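Pumilio homolog 23 (Arabidopsis thaliana, PDB 5WZJ) binds a specific sequence of 18S rRNA through its pumilio repeats and probably regulates translation and mRNA stability. Local coordinates at residues 39-51 with 68-80. Residues are numbered along the deposited sequence; the frame is centred on the assembly and turned at random.
Sequences ERSVICGNALEET and LQTLLEGCELDQL. With nucleotides of chain B.
With CG of Leu48 anti to its carbonyl carbon (chi1 -73°), the two methyls part: CD2 goes to helix 68-74, meeting Leu68 CD1 tightly at 3.5 Å with the side chains crossing at about a right angle, and CD1 to Cys75 SG in the turn that follows, at 3.6 Å. A branched leucine suits this knob, which fills the hole among Leu68, Leu71, Leu72 and Gln79. Beside it the small Ala47 lays its CB on Leu71 CD1; nearer the start of 39-51, where Ser41 and Cys44 come closest to the other backbone, Gly74 brings its carbonyl O within 3.2 Å of Ser41 CA in a CA-H...O contact. Gly74, having no side chain, lies directly against Cys44 SG and Arg40 NH1. The extended Arg40, whose guanidinium also makes a cation-pi contact with Phe30, sets its edge toward Gly74 CA; in that plane NH1 donates to a water (2.8 Å), which in turn donates to Thr70 O. A second water joins Ser41 O to Glu76 N. Gln69 suits RNA reading: its extended chain carries an amide whose OE1 accepts from N1 (2.8 Å) and N2 of G11 of chain B, while Ser106 OG holds NE2. Replacing Gln69 by an alanine is likely to leave both guanine donors without this acceptor, weakening base recognition. Helix 39-49, its axis at 124° to that of 68-74, thus backs a base-reading helix of Pumilio 1, as in the right-handed PUF superhelix.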
ATOM      1  N   GLU A  39      15.272  33.582 -16.863  1.00 45.04           N
ATOM      2  CA  GLU A  39      15.231  34.773 -16.015  1.00 38.25           C
ATOM      3  C   GLU A  39      14.588  34.467 -14.664  1.00 34.06           C
ATOM      4  O   GLU A  39      15.042  34.958 -13.624  1.00 34.10           O
ATOM      5  CB  GLU A  39      14.467  35.889 -16.725  1.00 34.83           C
ATOM      6  CG  GLU A  39      14.447  37.226 -15.985  1.00 30.66           C
ATOM      7  CD  GLU A  39      13.504  38.233 -16.632  1.00 39.18           C
ATOM      8  OE1 GLU A  39      12.834  37.877 -17.625  1.00 45.01           O
ATOM      9  OE2 GLU A  39      13.427  39.379 -16.148  1.00 40.57           O
ATOM     10  N   ARG A  40      13.529  33.652 -14.673  1.00 28.66           N
ATOM     11  CA  ARG A  40      12.815  33.291 -13.457  1.00 36.98           C
ATOM     12  C   ARG A  40      13.743  32.647 -12.435  1.00 33.99           C
ATOM     13  O   ARG A  40      13.734  33.009 -11.253  1.00 30.64           O
ATOM     14  CB  ARG A  40      11.669  32.345 -13.814  1.00 38.13           C
ATOM     15  CG  ARG A  40      10.697  32.069 -12.694  1.00 38.99           C
ATOM     16  CD  ARG A  40       9.655  31.080 -13.161  1.00 36.58           C
ATOM     17  NE  ARG A  40       8.531  30.985 -12.239  1.00 43.26           N
ATOM     18  CZ  ARG A  40       8.548  30.285 -11.109  1.00 43.22           C
ATOM     19  NH1 ARG A  40       9.643  29.619 -10.746  1.00 39.99           N
ATOM     20  NH2 ARG A  40       7.470  30.252 -10.341  1.00 40.79           N
ATOM     21  N   SER A  41      14.550  31.682 -12.868  1.00 32.88           N
ATOM     22  CA  SER A  41      15.415  30.997 -11.917  1.00 28.32           C
ATOM     23  C   SER A  41      16.495  31.925 -11.378  1.00 32.18           C
ATOM     24  O   SER A  41      16.911  31.792 -10.219  1.00 31.36           O
ATOM     25  CB  SER A  41      16.026  29.754 -12.566  1.00 40.57           C
ATOM     26  OG  SER A  41      17.330  30.020 -13.028  1.00 49.88           O
ATOM     27  N   VAL A  42      16.943  32.887 -12.188  1.00 31.52           N
ATOM     28  CA  VAL A  42      17.896  33.874 -11.693  1.00 30.48           C
ATOM     29  C   VAL A  42      17.248  34.768 -10.634  1.00 30.22           C
ATOM     30  O   VAL A  42      17.850  35.053  -9.592  1.00 29.46           O
ATOM     31  CB  VAL A  42      18.467  34.692 -12.865  1.00 35.53           C
ATOM     32  CG1 VAL A  42      19.382  35.797 -12.358  1.00 36.48           C
ATOM     33  CG2 VAL A  42      19.212  33.775 -13.837  1.00 36.12           C
ATOM     34  N   ILE A  43      16.016  35.225 -10.883  1.00 28.60           N
ATOM     35  CA  ILE A  43      15.304  36.042  -9.897  1.00 25.37           C
ATOM     36  C   ILE A  43      15.067  35.251  -8.606  1.00 17.01           C
ATOM     37  O   ILE A  43      15.232  35.776  -7.500  1.00 22.57           O
ATOM     38  CB  ILE A  43      13.980  36.557 -10.492  1.00 26.94           C
ATOM     39  CG1 ILE A  43      14.241  37.595 -11.590  1.00 32.42           C
ATOM     40  CG2 ILE A  43      13.070  37.115  -9.393  1.00 24.58           C
ATOM     41  CD1 ILE A  43      12.981  38.009 -12.339  1.00 28.17           C
ATOM     42  N   CYS A  44      14.664  33.987  -8.727  1.00 21.39           N
ATOM     43  CA  CYS A  44      14.501  33.153  -7.538  1.00 25.05           C
ATOM     44  C   CYS A  44      15.774  33.140  -6.701  1.00 27.75           C
ATOM     45  O   CYS A  44      15.723  33.289  -5.478  1.00 31.72           O
ATOM     46  CB  CYS A  44      14.098  31.733  -7.941  1.00 19.63           C
ATOM     47  SG  CYS A  44      12.392  31.515  -8.504  1.00 26.45           S
ATOM     48  N   GLY A  45      16.932  33.024  -7.351  1.00 32.48           N
ATOM     49  CA  GLY A  45      18.188  33.001  -6.613  1.00 25.90           C
ATOM     50  C   GLY A  45      18.525  34.335  -5.973  1.00 34.53           C
ATOM     51  O   GLY A  45      18.977  34.383  -4.824  1.00 38.58           O
ATOM     52  N   ASN A  46      18.316  35.435  -6.700  1.00 27.91           N
ATOM     53  CA  ASN A  46      18.529  36.750  -6.098  1.00 28.40           C
ATOM     54  C   ASN A  46      17.632  36.949  -4.884  1.00 28.57           C
ATOM     55  O   ASN A  46      18.065  37.494  -3.861  1.00 27.10           O
ATOM     56  CB  ASN A  46      18.270  37.852  -7.123  1.00 31.12           C
ATOM     57  CG  ASN A  46      19.268  37.833  -8.263  1.00 41.74           C
ATOM     58  OD1 ASN A  46      20.322  37.198  -8.171  1.00 43.44           O
ATOM     59  ND2 ASN A  46      18.946  38.541  -9.342  1.00 37.65           N
ATOM     60  N   ALA A  47      16.372  36.521  -4.981  1.00 28.86           N
ATOM     61  CA  ALA A  47      15.455  36.738  -3.872  1.00 30.06           C
ATOM     62  C   ALA A  47      15.862  35.925  -2.651  1.00 26.33           C
ATOM     63  O   ALA A  47      15.714  36.398  -1.519  1.00 29.51           O
ATOM     64  CB  ALA A  47      14.023  36.418  -4.306  1.00 21.25           C
ATOM     65  N   LEU A  48      16.398  34.718  -2.856  1.00 28.89           N
ATOM     66  CA  LEU A  48      16.882  33.938  -1.723  1.00 27.02           C
ATOM     67  C   LEU A  48      17.948  34.698  -0.940  1.00 34.08           C
ATOM     68  O   LEU A  48      18.003  34.600   0.294  1.00 33.24           O
ATOM     69  CB  LEU A  48      17.416  32.587  -2.197  1.00 28.95           C
ATOM     70  CG  LEU A  48      16.350  31.576  -2.623  1.00 30.84           C
ATOM     71  CD1 LEU A  48      16.990  30.288  -3.142  1.00 31.56           C
ATOM     72  CD2 LEU A  48      15.403  31.276  -1.463  1.00 23.55           C
ATOM     73  N   GLU A  49      18.779  35.486  -1.628  1.00 35.97           N
ATOM     74  CA  GLU A  49      19.791  36.268  -0.926  1.00 35.12           C
ATOM     75  C   GLU A  49      19.161  37.230   0.068  1.00 32.12           C
ATOM     76  O   GLU A  49      19.756  37.522   1.109  1.00 30.46           O
ATOM     77  CB  GLU A  49      20.666  37.031  -1.920  1.00 40.93           C
ATOM     78  CG  GLU A  49      21.666  36.156  -2.662  1.00 54.02           C
ATOM     79  CD  GLU A  49      22.509  36.936  -3.662  1.00 65.98           C
ATOM     80  OE1 GLU A  49      22.705  38.158  -3.467  1.00 67.95           O
ATOM     81  OE2 GLU A  49      22.974  36.323  -4.647  1.00 73.04           O
ATOM     82  N   GLU A  50      17.952  37.712  -0.217  1.00 31.83           N
ATOM     83  CA  GLU A  50      17.287  38.624   0.703  1.00 32.76           C
ATOM     84  C   GLU A  50      16.795  37.939   1.971  1.00 31.32           C
ATOM     85  O   GLU A  50      16.283  38.628   2.860  1.00 30.09           O
ATOM     86  CB  GLU A  50      16.121  39.321  -0.004  1.00 33.64           C
ATOM     87  CG  GLU A  50      16.573  40.176  -1.160  1.00 40.17           C
ATOM     88  CD  GLU A  50      17.596  41.220  -0.732  1.00 44.22           C
ATOM     89  OE1 GLU A  50      17.367  41.887   0.308  1.00 43.56           O
ATOM     90  OE2 GLU A  50      18.630  41.360  -1.429  1.00 44.18           O
ATOM     91  N   THR A  51      16.919  36.617   2.084  1.00 29.48           N
ATOM     92  CA  THR A  51      16.582  35.949   3.331  1.00 27.06           C
ATOM     93  C   THR A  51      17.774  35.800   4.270  1.00 26.12           C
ATOM     94  O   THR A  51      17.591  35.325   5.395  1.00 24.92           O
ATOM     95  CB  THR A  51      15.986  34.554   3.062  1.00 23.49           C
ATOM     96  OG1 THR A  51      16.990  33.695   2.504  1.00 23.18           O
ATOM     97  CG2 THR A  51      14.804  34.642   2.102  1.00 24.09           C
ATOM     98  N   LEU A  68       8.562  31.821  -0.313  1.00 17.46           N
ATOM     99  CA  LEU A  68       9.868  31.186  -0.180  1.00 19.46           C
ATOM    100  C   LEU A  68       9.855  29.783  -0.774  1.00 19.86           C
ATOM    101  O   LEU A  68      10.829  29.367  -1.408  1.00 19.98           O
ATOM    102  CB  LEU A  68      10.284  31.178   1.295  1.00 18.06           C
ATOM    103  CG  LEU A  68      11.687  30.702   1.681  1.00 26.07           C
ATOM    104  CD1 LEU A  68      12.774  31.356   0.814  1.00 17.89           C
ATOM    105  CD2 LEU A  68      11.942  30.979   3.163  1.00 22.64           C
ATOM    106  N   GLN A  69       8.740  29.054  -0.626  1.00 17.68           N
ATOM    107  CA  GLN A  69       8.609  27.755  -1.289  1.00 21.23           C
ATOM    108  C   GLN A  69       8.784  27.890  -2.795  1.00 28.26           C
ATOM    109  O   GLN A  69       9.484  27.086  -3.428  1.00 23.63           O
ATOM    110  CB  GLN A  69       7.245  27.131  -1.002  1.00 14.30           C
ATOM    111  CG  GLN A  69       7.064  26.584   0.397  1.00 13.41           C
ATOM    112  CD  GLN A  69       5.745  25.870   0.534  1.00 17.79           C
ATOM    113  OE1 GLN A  69       4.760  26.452   0.986  1.00 18.30           O
ATOM    114  NE2 GLN A  69       5.712  24.599   0.141  1.00 17.33           N
ATOM    115  N   THR A  70       8.109  28.876  -3.387  1.00 26.41           N
ATOM    116  CA  THR A  70       8.232  29.124  -4.816  1.00 25.82           C
ATOM    117  C   THR A  70       9.675  29.422  -5.196  1.00 19.84           C
ATOM    118  O   THR A  70      10.184  28.882  -6.183  1.00 26.91           O
ATOM    119  CB  THR A  70       7.319  30.288  -5.220  1.00 23.98           C
ATOM    120  OG1 THR A  70       5.970  29.983  -4.843  1.00 20.61           O
ATOM    121  CG2 THR A  70       7.387  30.530  -6.731  1.00 25.97           C
ATOM    122  N   LEU A  71      10.358  30.264  -4.412  1.00 17.94           N
ATOM    123  CA  LEU A  71      11.756  30.588  -4.708  1.00 23.07           C
ATOM    124  C   LEU A  71      12.650  29.346  -4.649  1.00 30.26           C
ATOM    125  O   LEU A  71      13.529  29.155  -5.499  1.00 26.17           O
ATOM    126  CB  LEU A  71      12.257  31.645  -3.730  1.00 20.82           C
ATOM    127  CG  LEU A  71      11.436  32.940  -3.700  1.00 22.59           C
ATOM    128  CD1 LEU A  71      12.014  33.882  -2.683  1.00 17.77           C
ATOM    129  CD2 LEU A  71      11.409  33.589  -5.080  1.00 21.40           C
ATOM    130  N   LEU A  72      12.449  28.496  -3.645  1.00 24.69           N
ATOM    131  CA  LEU A  72      13.335  27.348  -3.480  1.00 21.86           C
ATOM    132  C   LEU A  72      13.142  26.329  -4.592  1.00 25.60           C
ATOM    133  O   LEU A  72      14.111  25.694  -5.023  1.00 30.29           O
ATOM    134  CB  LEU A  72      13.102  26.699  -2.113  1.00 20.86           C
ATOM    135  CG  LEU A  72      13.608  27.520  -0.928  1.00 22.51           C
ATOM    136  CD1 LEU A  72      13.082  26.970   0.396  1.00 21.56           C
ATOM    137  CD2 LEU A  72      15.127  27.538  -0.922  1.00 24.49           C
ATOM    138  N   GLU A  73      11.913  26.167  -5.078  1.00 25.20           N
ATOM    139  CA  GLU A  73      11.656  25.226  -6.160  1.00 28.15           C
ATOM    140  C   GLU A  73      11.945  25.817  -7.536  1.00 32.82           C
ATOM    141  O   GLU A  73      11.954  25.073  -8.521  1.00 24.21           O
ATOM    142  CB  GLU A  73      10.205  24.719  -6.084  1.00 27.84           C
ATOM    143  CG  GLU A  73       9.912  23.764  -4.866  1.00 35.81           C
ATOM    144  CD  GLU A  73       8.416  23.690  -4.470  1.00 46.34           C
ATOM    145  OE1 GLU A  73       8.073  22.987  -3.477  1.00 23.90           O
ATOM    146  OE2 GLU A  73       7.579  24.351  -5.142  1.00 59.47           O
ATOM    147  N   GLY A  74      12.204  27.121  -7.633  1.00 28.96           N
ATOM    148  CA  GLY A  74      12.454  27.738  -8.922  1.00 22.95           C
ATOM    149  C   GLY A  74      13.908  28.102  -9.154  1.00 28.19           C
ATOM    150  O   GLY A  74      14.300  28.434 -10.278  1.00 29.13           O
ATOM    151  N   CYS A  75      14.722  28.045  -8.101  1.00 25.63           N
ATOM    152  CA  CYS A  75      16.099  28.502  -8.183  1.00 23.70           C
ATOM    153  C   CYS A  75      16.993  27.369  -8.683  1.00 27.97           C
ATOM    154  O   CYS A  75      16.560  26.227  -8.857  1.00 23.16           O
ATOM    155  CB  CYS A  75      16.578  29.010  -6.825  1.00 26.72           C
ATOM    156  SG  CYS A  75      16.858  27.669  -5.597  1.00 27.84           S
ATOM    157  N   GLU A  76      18.260  27.686  -8.912  1.00 30.36           N
ATOM    158  CA  GLU A  76      19.223  26.688  -9.344  1.00 38.47           C
ATOM    159  C   GLU A  76      19.978  26.122  -8.146  1.00 29.68           C
ATOM    160  O   GLU A  76      19.885  26.626  -7.025  1.00 23.74           O
ATOM    161  CB  GLU A  76      20.189  27.283 -10.372  1.00 44.64           C
ATOM    162  CG  GLU A  76      19.641  27.252 -11.790  1.00 54.66           C
ATOM    163  CD  GLU A  76      20.271  28.305 -12.677  1.00 67.88           C
ATOM    164  OE1 GLU A  76      20.804  29.299 -12.136  1.00 73.04           O
ATOM    165  OE2 GLU A  76      20.233  28.141 -13.915  1.00 72.15           O
ATOM    166  N   LEU A  77      20.762  25.076  -8.419  1.00 28.39           N
ATOM    167  CA  LEU A  77      21.347  24.256  -7.361  1.00 30.41           C
ATOM    168  C   LEU A  77      22.253  25.067  -6.436  1.00 26.66           C
ATOM    169  O   LEU A  77      22.183  24.930  -5.210  1.00 27.74           O
ATOM    170  CB  LEU A  77      22.111  23.090  -7.987  1.00 30.92           C
ATOM    171  CG  LEU A  77      22.855  22.132  -7.048  1.00 28.01           C
ATOM    172  CD1 LEU A  77      21.888  21.402  -6.139  1.00 27.05           C
ATOM    173  CD2 LEU A  77      23.674  21.141  -7.865  1.00 30.49           C
ATOM    174  N   ASP A  78      23.117  25.912  -7.001  1.00 23.42           N
ATOM    175  CA  ASP A  78      24.065  26.645  -6.166  1.00 29.36           C
ATOM    176  C   ASP A  78      23.348  27.534  -5.160  1.00 28.73           C
ATOM    177  O   ASP A  78      23.734  27.595  -3.988  1.00 24.98           O
ATOM    178  CB  ASP A  78      25.006  27.486  -7.029  1.00 41.93           C
ATOM    179  CG  ASP A  78      26.069  26.651  -7.722  1.00 57.65           C
ATOM    180  OD1 ASP A  78      26.287  25.489  -7.310  1.00 57.93           O
ATOM    181  OD2 ASP A  78      26.693  27.168  -8.673  1.00 67.08           O
ATOM    182  N   GLN A  79      22.306  28.240  -5.606  1.00 26.25           N
ATOM    183  CA  GLN A  79      21.597  29.153  -4.716  1.00 28.90           C
ATOM    184  C   GLN A  79      20.797  28.380  -3.678  1.00 21.74           C
ATOM    185  O   GLN A  79      20.700  28.801  -2.520  1.00 24.48           O
ATOM    186  CB  GLN A  79      20.688  30.085  -5.529  1.00 27.73           C
ATOM    187  CG  GLN A  79      21.436  31.141  -6.363  1.00 32.14           C
ATOM    188  CD  GLN A  79      22.419  30.531  -7.372  1.00 45.31           C
ATOM    189  OE1 GLN A  79      22.067  29.647  -8.159  1.00 40.93           O
ATOM    190  NE2 GLN A  79      23.664  30.990  -7.328  1.00 57.14           N
ATOM    191  N   LEU A  80      20.222  27.246  -4.084  1.00 20.78           N
ATOM    192  CA  LEU A  80      19.532  26.370  -3.146  1.00 22.39           C
ATOM    193  C   LEU A  80      20.472  25.906  -2.039  1.00 25.50           C
ATOM    194  O   LEU A  80      20.151  26.019  -0.849  1.00 24.23           O
ATOM    195  CB  LEU A  80      18.951  25.170  -3.892  1.00 17.37           C
ATOM    196  CG  LEU A  80      18.414  24.061  -2.981  1.00 20.09           C
ATOM    197  CD1 LEU A  80      17.193  24.526  -2.175  1.00 19.09           C
ATOM    198  CD2 LEU A  80      18.083  22.839  -3.800  1.00 19.41           C
TER
ATOM    199  P     G B  11      -2.119  22.626  10.735  1.00 24.51           P
ATOM    200  OP1   G B  11      -1.653  22.322  12.110  1.00 27.78           O
ATOM    201  OP2   G B  11      -3.564  22.594  10.408  1.00 19.16           O
ATOM    202  O5'   G B  11      -1.515  24.055  10.421  1.00 29.25           O
ATOM    203  C5'   G B  11      -2.005  24.877   9.371  1.00 25.79           C
ATOM    204  C4'   G B  11      -0.989  25.950   9.059  1.00 21.06           C
ATOM    205  O4'   G B  11      -0.030  25.409   8.108  1.00 18.06           O
ATOM    206  C3'   G B  11      -1.534  27.233   8.434  1.00 24.54           C
ATOM    207  O3'   G B  11      -0.710  28.339   8.825  1.00 20.94           O
ATOM    208  C2'   G B  11      -1.325  26.981   6.954  1.00 21.87           C
ATOM    209  O2'   G B  11      -1.269  28.157   6.175  1.00 22.19           O
ATOM    210  C1'   G B  11       0.016  26.237   6.970  1.00 19.00           C
ATOM    211  N9    G B  11       0.228  25.423   5.770  1.00 21.00           N
ATOM    212  C8    G B  11      -0.519  24.338   5.346  1.00 17.02           C
ATOM    213  N7    G B  11      -0.120  23.867   4.186  1.00 18.28           N
ATOM    214  C5    G B  11       0.943  24.692   3.822  1.00 17.11           C
ATOM    215  C6    G B  11       1.771  24.678   2.671  1.00 16.38           C
ATOM    216  O6    G B  11       1.724  23.905   1.711  1.00 20.11           O
ATOM    217  N1    G B  11       2.716  25.709   2.698  1.00 16.05           N
ATOM    218  C2    G B  11       2.860  26.627   3.719  1.00 16.09           C
ATOM    219  N2    G B  11       3.838  27.544   3.581  1.00 15.07           N
ATOM    220  N3    G B  11       2.097  26.648   4.801  1.00 14.86           N
ATOM    221  C4    G B  11       1.164  25.667   4.785  1.00 20.17           C
TER
HETATM  222  O   HOH W   1       9.139  27.952  -8.506  1.00 33.62           O
HETATM  223  O   HOH W   2      18.934  30.549  -8.920  1.00 32.91           O